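Local coordinates for protein farnesyl diphosphate synthase (Rhodobacter capsulatus, PDB 3M0G) that probably condenses farnesyl diphosphate with isopentenyl diphosphate to make geranylgeranyl diphosphate, a magnesium-dependent step on the way to carotenoids and diterpenes, at residues A46-E51 and S275-C280; A54-S59 and A189-A194; A63-L68 and P125-A130. All coordinates share one frame; numbering follows the deposited sequence.

Contact 1: residues A46-E51 and S275-C280; sequences AFLAIE and STLRAC. Unlike the reference sequence in segment 275-280: Ser-275 (reference Ala).
Thr-276 and Cys-280 both meet the Phe-47 ring obliquely, while Glu-51 CG, one turn further along the ring's own helix, lies over one face, though how closely is uncertain in the model. With CG anti to the backbone N (chi1 180°), Phe-47 swings its ring across so that the CE2 and CZ end meets 275-280. Phe-47 CZ lies 4.0 Å from Thr-276 CG2, and Phe-47 CE2 is 4.0 Å from Cys-280 CB. The Cys-280 sulfur also approaches obliquely, a sulfur-aromatic contact with SG 5.1 Å from the Phe-47 centroid and 65° off the normal. All this joins helices 44-55 and 275-285 in the all-helical fold of the FPP/GGPP synthase family; the axes of their segments 46-51 and 275-280 run nearly antiparallel, at 161°, and come within 10.7 Å. Away from the ring the packing is aliphatic: Leu-277 reaches across with one methyl, CD2, which settles 3.6 Å from Glu-51 CB and 3.9 Å from Leu-48 CD2. The carboxylate of Glu-51 is buried, yet it does not bond across to 275-280. Glu-51 OE1 lies 3.3 Å from the methyl Thr-276 CG2, and OE2 forms a salt bridge with Arg-6 of helix 3-23, which probably favours the ionised form of the acid. That same helix also packs on Phe-47, whereas Tyr-204 of helix 199-219 touches Leu-48 and Cys-280, its hydroxyl hydrogen-bonded to Leu-277 O.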
loop_
_atom_site.group_PDB
_atom_site.type_symbol
_atom_site.label_atom_id
_atom_site.label_comp_id
_atom_site.label_asym_id
_atom_site.label_seq_id
_atom_site.Cartn_x
_atom_site.Cartn_y
_atom_site.Cartn_z
ATOM N N ALA B 46 -17.427 1.503 -3.364
ATOM C CA ALA B 46 -17.473 2.694 -4.196
ATOM C C ALA B 46 -18.839 3.368 -4.036
ATOM O O ALA B 46 -18.941 4.593 -3.996
ATOM C CB ALA B 46 -17.230 2.323 -5.629
ATOM N N PHE B 47 -19.883 2.549 -3.889
ATOM C CA PHE B 47 -21.229 3.061 -3.727
ATOM C C PHE B 47 -21.365 3.788 -2.387
ATOM O O PHE B 47 -21.851 4.899 -2.334
ATOM C CB PHE B 47 -22.247 1.924 -3.883
ATOM C CG PHE B 47 -23.669 2.349 -3.726
ATOM C CD1 PHE B 47 -24.391 2.832 -4.815
ATOM C CD2 PHE B 47 -24.300 2.240 -2.493
ATOM C CE1 PHE B 47 -25.724 3.216 -4.674
ATOM C CE2 PHE B 47 -25.638 2.618 -2.341
ATOM C CZ PHE B 47 -26.347 3.105 -3.430
ATOM N N LEU B 48 -20.882 3.176 -1.315
ATOM C CA LEU B 48 -20.897 3.769 0.026
ATOM C C LEU B 48 -20.109 5.077 0.172
ATOM O O LEU B 48 -20.507 5.968 0.948
ATOM C CB LEU B 48 -20.368 2.759 1.051
ATOM C CG LEU B 48 -21.250 1.561 1.426
ATOM C CD1 LEU B 48 -20.434 0.674 2.363
ATOM C CD2 LEU B 48 -22.498 2.011 2.121
ATOM N N ALA B 49 -19.029 5.198 -0.587
ATOM C CA ALA B 49 -18.210 6.398 -0.590
ATOM C C ALA B 49 -18.992 7.508 -1.254
ATOM O O ALA B 49 -19.142 8.603 -0.699
ATOM C CB ALA B 49 -16.900 6.151 -1.350
ATOM N N ILE B 50 -19.505 7.212 -2.444
ATOM C CA ILE B 50 -20.266 8.205 -3.219
ATOM C C ILE B 50 -21.565 8.622 -2.532
ATOM O O ILE B 50 -22.022 9.792 -2.650
ATOM C CB ILE B 50 -20.562 7.678 -4.650
ATOM C CG1 ILE B 50 -19.262 7.650 -5.471
ATOM C CG2 ILE B 50 -21.621 8.558 -5.349
ATOM C CD1 ILE B 50 -19.276 6.735 -6.714
ATOM N N GLU B 51 -22.195 7.650 -1.873
ATOM C CA GLU B 51 -23.466 7.887 -1.238
ATOM C C GLU B 51 -23.298 8.680 0.043
ATOM O O GLU B 51 -24.112 9.528 0.366
ATOM C CB GLU B 51 -24.198 6.576 -0.987
ATOM C CG GLU B 51 -24.592 5.830 -2.265
ATOM C CD GLU B 51 -25.284 6.697 -3.295
ATOM O OE1 GLU B 51 -26.455 7.100 -3.073
ATOM O OE2 GLU B 51 -24.658 6.971 -4.346
ATOM N N SER B 275 -32.020 7.759 3.486
ATOM C CA SER B 275 -32.865 6.680 2.937
ATOM C C SER B 275 -32.161 5.786 1.912
ATOM O O SER B 275 -32.371 4.581 1.898
ATOM C CB SER B 275 -34.163 7.269 2.360
ATOM O OG SER B 275 -33.873 8.200 1.340
ATOM N N THR B 276 -31.292 6.353 1.080
ATOM C CA THR B 276 -30.538 5.537 0.132
ATOM C C THR B 276 -29.533 4.621 0.871
ATOM O O THR B 276 -29.412 3.452 0.537
ATOM C CB THR B 276 -29.858 6.397 -0.954
ATOM O OG1 THR B 276 -30.860 7.135 -1.645
ATOM C CG2 THR B 276 -29.111 5.527 -1.960
ATOM N N LEU B 277 -28.859 5.139 1.896
ATOM C CA LEU B 277 -27.992 4.284 2.729
ATOM C C LEU B 277 -28.743 3.254 3.578
ATOM O O LEU B 277 -28.227 2.158 3.819
ATOM C CB LEU B 277 -27.071 5.119 3.617
ATOM C CG LEU B 277 -25.896 5.854 2.967
ATOM C CD1 LEU B 277 -25.026 6.512 4.015
ATOM C CD2 LEU B 277 -25.074 4.913 2.136
ATOM N N ARG B 278 -29.922 3.616 4.074
ATOM C CA ARG B 278 -30.784 2.668 4.776
ATOM C C ARG B 278 -31.197 1.522 3.844
ATOM O O ARG B 278 -31.168 0.372 4.241
ATOM C CB ARG B 278 -32.004 3.369 5.407
ATOM C CG ARG B 278 -31.628 4.243 6.617
ATOM C CD ARG B 278 -32.805 5.042 7.204
ATOM N NE ARG B 278 -32.550 5.340 8.616
ATOM C CZ ARG B 278 -33.146 6.295 9.325
ATOM N NH1 ARG B 278 -34.053 7.087 8.767
ATOM N NH2 ARG B 278 -32.819 6.462 10.601
ATOM N N ALA B 279 -31.526 1.841 2.597
ATOM C CA ALA B 279 -31.901 0.809 1.610
ATOM C C ALA B 279 -30.727 -0.118 1.270
ATOM O O ALA B 279 -30.905 -1.334 1.118
ATOM C CB ALA B 279 -32.500 1.455 0.343
ATOM N N CYS B 280 -29.521 0.451 1.200
ATOM C CA CYS B 280 -28.333 -0.342 0.926
ATOM C C CYS B 280 -28.088 -1.386 2.019
ATOM O O CYS B 280 -27.726 -2.520 1.716
ATOM C CB CYS B 280 -27.101 0.546 0.768
ATOM S SG CYS B 280 -25.610 -0.385 0.362
#

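Contact 2: residues A54-S59 and A189-A194; sequences AIHGIS and AGAILA. Unlike the reference sequence in segment 189-194: Leu-193 (reference Ile).
His-56 lays one face of its imidazole over the backbone of Ala-191, a CH-pi contact in which Ala-191 CA stands 4.0 Å from the ring centroid and 17° off the normal, somewhat offset to the rim. With CG anti to the carbonyl carbon (chi1 -68°), the ring is carried over to helix 168-194 and spans it from Gly-190 to Ala-194. Ala-191 CB approaches the outer end of the ring, 3.9 Å from His-56 CE1, while at its root His-56 CB is only 3.4 Å from Ala-194 CB, a close fit. Ile-58 comes in through a single methyl: Ile-58 CD1 lies 3.7 Å from Leu-193 CB and 3.5 Å from Leu-193 O, with Ala-194 CB also next to it. Between the two side chains the chain turns at Gly-57, whose positive phi makes it the C-prime residue of a Schellman motif ending helix 44-55, with Ile-58 N bonded to Ala-53 O. Replacing His-56 by an alanine would probably lose the side-chain donor to Ser-52 O and leave Ala-191 uncovered by the ring. That bond from ND1, to the last turn of helix 44-55, helps fix the ring's rotation. No hydrogen bond joins the two segments; just before 54-59, Ser-52 OG accepts one from Gly-190 N. The imidazole thus serves as a flat packing surface, its ND1 proton spent on Ser-52.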
loop_
_atom_site.group_PDB
_atom_site.type_symbol
_atom_site.label_atom_id
_atom_site.label_comp_id
_atom_site.label_asym_id
_atom_site.label_seq_id
_atom_site.Cartn_x
_atom_site.Cartn_y
_atom_site.Cartn_z
ATOM N N ALA B 54 -22.572 12.236 -0.956
ATOM C CA ALA B 54 -23.842 12.864 -1.331
ATOM C C ALA B 54 -24.623 13.424 -0.139
ATOM O O ALA B 54 -25.197 14.507 -0.228
ATOM C CB ALA B 54 -24.698 11.866 -2.096
ATOM N N ILE B 55 -24.683 12.673 0.954
ATOM C CA ILE B 55 -25.378 13.099 2.178
ATOM C C ILE B 55 -24.804 14.402 2.728
ATOM O O ILE B 55 -25.509 15.190 3.368
ATOM C CB ILE B 55 -25.291 12.031 3.303
ATOM C CG1 ILE B 55 -26.017 10.747 2.907
ATOM C CG2 ILE B 55 -25.891 12.562 4.600
ATOM C CD1 ILE B 55 -25.677 9.591 3.811
ATOM N N HIS B 56 -23.525 14.624 2.451
ATOM C CA HIS B 56 -22.836 15.845 2.861
ATOM C C HIS B 56 -22.775 16.864 1.728
ATOM O O HIS B 56 -21.959 17.802 1.749
ATOM C CB HIS B 56 -21.449 15.483 3.400
ATOM C CG HIS B 56 -21.497 14.731 4.691
ATOM N ND1 HIS B 56 -21.635 13.362 4.752
ATOM C CD2 HIS B 56 -21.466 15.162 5.974
ATOM C CE1 HIS B 56 -21.671 12.980 6.015
ATOM N NE2 HIS B 56 -21.577 14.054 6.777
ATOM N N GLY B 57 -23.652 16.678 0.745
ATOM C CA GLY B 57 -23.815 17.607 -0.377
ATOM C C GLY B 57 -22.673 17.638 -1.371
ATOM O O GLY B 57 -22.543 18.594 -2.140
ATOM N N ILE B 58 -21.837 16.599 -1.347
ATOM C CA ILE B 58 -20.656 16.512 -2.206
ATOM C C ILE B 58 -20.974 15.685 -3.457
ATOM O O ILE B 58 -21.576 14.610 -3.354
ATOM C CB ILE B 58 -19.440 15.922 -1.418
ATOM C CG1 ILE B 58 -18.955 16.934 -0.363
ATOM C CG2 ILE B 58 -18.288 15.511 -2.363
ATOM C CD1 ILE B 58 -17.865 16.410 0.556
ATOM N N SER B 59 -20.573 16.204 -4.626
ATOM C CA SER B 59 -20.850 15.566 -5.921
ATOM C C SER B 59 -20.156 14.222 -6.101
ATOM O O SER B 59 -19.185 13.927 -5.421
ATOM C CB SER B 59 -20.487 16.503 -7.087
ATOM O OG SER B 59 -19.098 16.476 -7.393
ATOM N N ALA B 189 -16.006 8.015 4.196
ATOM C CA ALA B 189 -15.313 8.817 3.187
ATOM C C ALA B 189 -16.067 10.107 2.857
ATOM O O ALA B 189 -15.453 11.149 2.652
ATOM C CB ALA B 189 -15.068 7.978 1.914
ATOM N N GLY B 190 -17.394 10.040 2.826
ATOM C CA GLY B 190 -18.218 11.248 2.584
ATOM C C GLY B 190 -18.100 12.268 3.715
ATOM O O GLY B 190 -18.013 13.475 3.465
ATOM N N ALA B 191 -18.078 11.785 4.955
ATOM C CA ALA B 191 -17.873 12.660 6.111
ATOM C C ALA B 191 -16.450 13.259 6.144
ATOM O O ALA B 191 -16.297 14.441 6.455
ATOM C CB ALA B 191 -18.204 11.940 7.396
ATOM N N ILE B 192 -15.426 12.456 5.822
ATOM C CA ILE B 192 -14.031 12.954 5.718
ATOM C C ILE B 192 -13.910 14.111 4.731
ATOM O O ILE B 192 -13.329 15.150 5.064
ATOM C CB ILE B 192 -13.010 11.820 5.373
ATOM C CG1 ILE B 192 -12.988 10.796 6.507
ATOM C CG2 ILE B 192 -11.577 12.389 5.107
ATOM C CD1 ILE B 192 -12.390 9.423 6.154
ATOM N N LEU B 193 -14.484 13.948 3.537
ATOM C CA LEU B 193 -14.384 14.952 2.491
ATOM C C LEU B 193 -15.193 16.217 2.807
ATOM O O LEU B 193 -14.953 17.260 2.210
ATOM C CB LEU B 193 -14.793 14.384 1.115
ATOM C CG LEU B 193 -14.084 13.156 0.521
ATOM C CD1 LEU B 193 -14.683 12.792 -0.841
ATOM C CD2 LEU B 193 -12.562 13.312 0.419
ATOM N N ALA B 194 -16.137 16.117 3.744
ATOM C CA ALA B 194 -16.952 17.263 4.141
ATOM C C ALA B 194 -16.440 17.903 5.432
ATOM O O ALA B 194 -16.966 18.910 5.861
ATOM C CB ALA B 194 -18.419 16.844 4.306
#

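Contact 3: residues A63-L68 and P125-A130; sequences AMPAAL and PVLGSA
Leu-127 makes the tight part of this contact, pressing its isobutyl end against Pro-65 and the start of the next residue. CG anti to the carbonyl carbon (chi1 -73°) brings that end onto the proline. Leu-127 CG lies 3.7 Å from Pro-65 CB, the two side chains lying alongside and pointing opposite ways. One methyl, Leu-127 CD2, goes deeper, 3.6 Å from Ala-66 N and 3.8 Å from Ala-66 CB. This falls where helix 60-81 is kinked: Pro-65 has no N-H to give, and Ala-66 N makes just a weak bond, to Ala-63 O. On the inner side Leu-127 continues onto Leu-136 of helix 130-144 and onto Leu-193, with Arg-133 also against it. The outer side is thinner. Val-126 is exposed and offers the proline ring one methyl, Val-126 CG1, 3.8 Å from Pro-65 CG, the two side chains set nearly perpendicular. Beyond Leu-127 the chain leaves the 3-10 turn at Gly-128, and Ser-129 caps the N terminus of helix 130-144 through its OG to Asn-132 N. No hydrogen bond joins the segments; Gln-62, just before 63-68, makes a weak one to Leu-127 O. What results is a short 3-10 turn in the connection between helices 104-121 and 130-144, resting on a proline kink in a long helix of the all-alpha isoprenoid synthase fold.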
loop_
_atom_site.group_PDB
_atom_site.type_symbol
_atom_site.label_atom_id
_atom_site.label_comp_id
_atom_site.label_asym_id
_atom_site.label_seq_id
_atom_site.Cartn_x
_atom_site.Cartn_y
_atom_site.Cartn_z
ATOM N N ALA B 63 -16.321 13.159 -5.362
ATOM C CA ALA B 63 -16.118 11.926 -4.549
ATOM C C ALA B 63 -15.413 10.781 -5.271
ATOM O O ALA B 63 -14.924 9.841 -4.626
ATOM C CB ALA B 63 -17.460 11.423 -4.013
HETATM N N MSE B 64 -15.361 10.845 -6.600
HETATM C CA MSE B 64 -14.921 9.692 -7.406
HETATM C C MSE B 64 -13.524 9.118 -7.072
HETATM O O MSE B 64 -13.374 7.879 -6.968
HETATM C CB MSE B 64 -15.034 9.985 -8.900
HETATM C CG MSE B 64 -14.583 8.831 -9.771
HETATM SE SE MSE B 64 -15.774 7.307 -9.560
HETATM C CE MSE B 64 -17.347 8.106 -10.322
ATOM N N PRO B 65 -12.500 9.994 -6.911
ATOM C CA PRO B 65 -11.187 9.440 -6.565
ATOM C C PRO B 65 -11.210 8.613 -5.277
ATOM O O PRO B 65 -10.449 7.667 -5.161
ATOM C CB PRO B 65 -10.305 10.681 -6.393
ATOM C CG PRO B 65 -11.001 11.741 -7.212
ATOM C CD PRO B 65 -12.451 11.462 -7.051
ATOM N N ALA B 66 -12.076 8.967 -4.331
ATOM C CA ALA B 66 -12.206 8.189 -3.101
ATOM C C ALA B 66 -12.868 6.834 -3.367
ATOM O O ALA B 66 -12.454 5.810 -2.810
ATOM C CB ALA B 66 -12.964 8.969 -2.037
ATOM N N ALA B 67 -13.878 6.846 -4.230
ATOM C CA ALA B 67 -14.571 5.635 -4.662
ATOM C C ALA B 67 -13.611 4.729 -5.399
ATOM O O ALA B 67 -13.608 3.518 -5.196
ATOM C CB ALA B 67 -15.738 5.988 -5.562
ATOM N N LEU B 68 -12.797 5.333 -6.261
ATOM C CA LEU B 68 -11.783 4.601 -7.002
ATOM C C LEU B 68 -10.747 3.981 -6.072
ATOM O O LEU B 68 -10.376 2.808 -6.220
ATOM C CB LEU B 68 -11.130 5.508 -8.045
ATOM C CG LEU B 68 -11.990 5.761 -9.287
ATOM C CD1 LEU B 68 -11.233 6.577 -10.344
ATOM C CD2 LEU B 68 -12.493 4.439 -9.869
ATOM N N PRO B 125 -6.377 16.312 -6.070
ATOM C CA PRO B 125 -6.910 17.566 -5.531
ATOM C C PRO B 125 -8.389 17.775 -5.828
ATOM O O PRO B 125 -9.033 18.557 -5.136
ATOM C CB PRO B 125 -6.072 18.644 -6.232
ATOM C CG PRO B 125 -5.490 17.972 -7.424
ATOM C CD PRO B 125 -5.279 16.559 -7.026
ATOM N N VAL B 126 -8.917 17.066 -6.832
ATOM C CA VAL B 126 -10.365 17.014 -7.095
ATOM C C VAL B 126 -11.143 16.675 -5.822
ATOM O O VAL B 126 -12.274 17.121 -5.639
ATOM C CB VAL B 126 -10.674 15.994 -8.234
ATOM C CG1 VAL B 126 -12.008 15.264 -8.027
ATOM C CG2 VAL B 126 -10.618 16.686 -9.607
ATOM N N LEU B 127 -10.525 15.882 -4.944
ATOM C CA LEU B 127 -11.125 15.484 -3.672
ATOM C C LEU B 127 -11.361 16.631 -2.703
ATOM O O LEU B 127 -12.224 16.526 -1.836
ATOM C CB LEU B 127 -10.237 14.439 -2.966
ATOM C CG LEU B 127 -10.222 13.029 -3.534
ATOM C CD1 LEU B 127 -9.011 12.282 -2.999
ATOM C CD2 LEU B 127 -11.513 12.290 -3.193
ATOM N N GLY B 128 -10.579 17.707 -2.826
ATOM C CA GLY B 128 -10.685 18.848 -1.915
ATOM C C GLY B 128 -9.421 19.228 -1.160
ATOM O O GLY B 128 -8.300 18.958 -1.618
ATOM N N SER B 129 -9.592 19.851 0.007
ATOM C CA SER B 129 -8.458 20.392 0.767
ATOM C C SER B 129 -7.406 19.324 1.030
ATOM O O SER B 129 -7.739 18.139 1.108
ATOM C CB SER B 129 -8.926 21.039 2.082
ATOM O OG SER B 129 -9.237 20.075 3.075
ATOM N N ALA B 130 -6.142 19.736 1.124
ATOM C CA ALA B 130 -5.057 18.826 1.535
ATOM C C ALA B 130 -5.330 18.172 2.896
ATOM O O ALA B 130 -4.929 17.005 3.141
ATOM C CB ALA B 130 -3.720 19.574 1.569
#

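Overall arrangement
From the N terminus, helix 3-23 comes first; helix 44-55 then gives one side of contact 1, and its end with the following turn one side of contact 2. Helix 60-81 follows directly and carries one side of contact 3. Residues 125-130 close the shortest loop, contact 3; residues 189-194 close the next, contact 2, around it; and 275-280 close the longest, contact 1, around both, so the three loops nest without crossing. Contacts 2 and 3 lie about 10 Å apart between centres and meet where Leu-193 touches Leu-127. Contact 1 touches contact 3 through Ile-50 and Ala-67, and contact 2 through Leu-277 and Ile-55, tying helix 275-285 to helix 44-55.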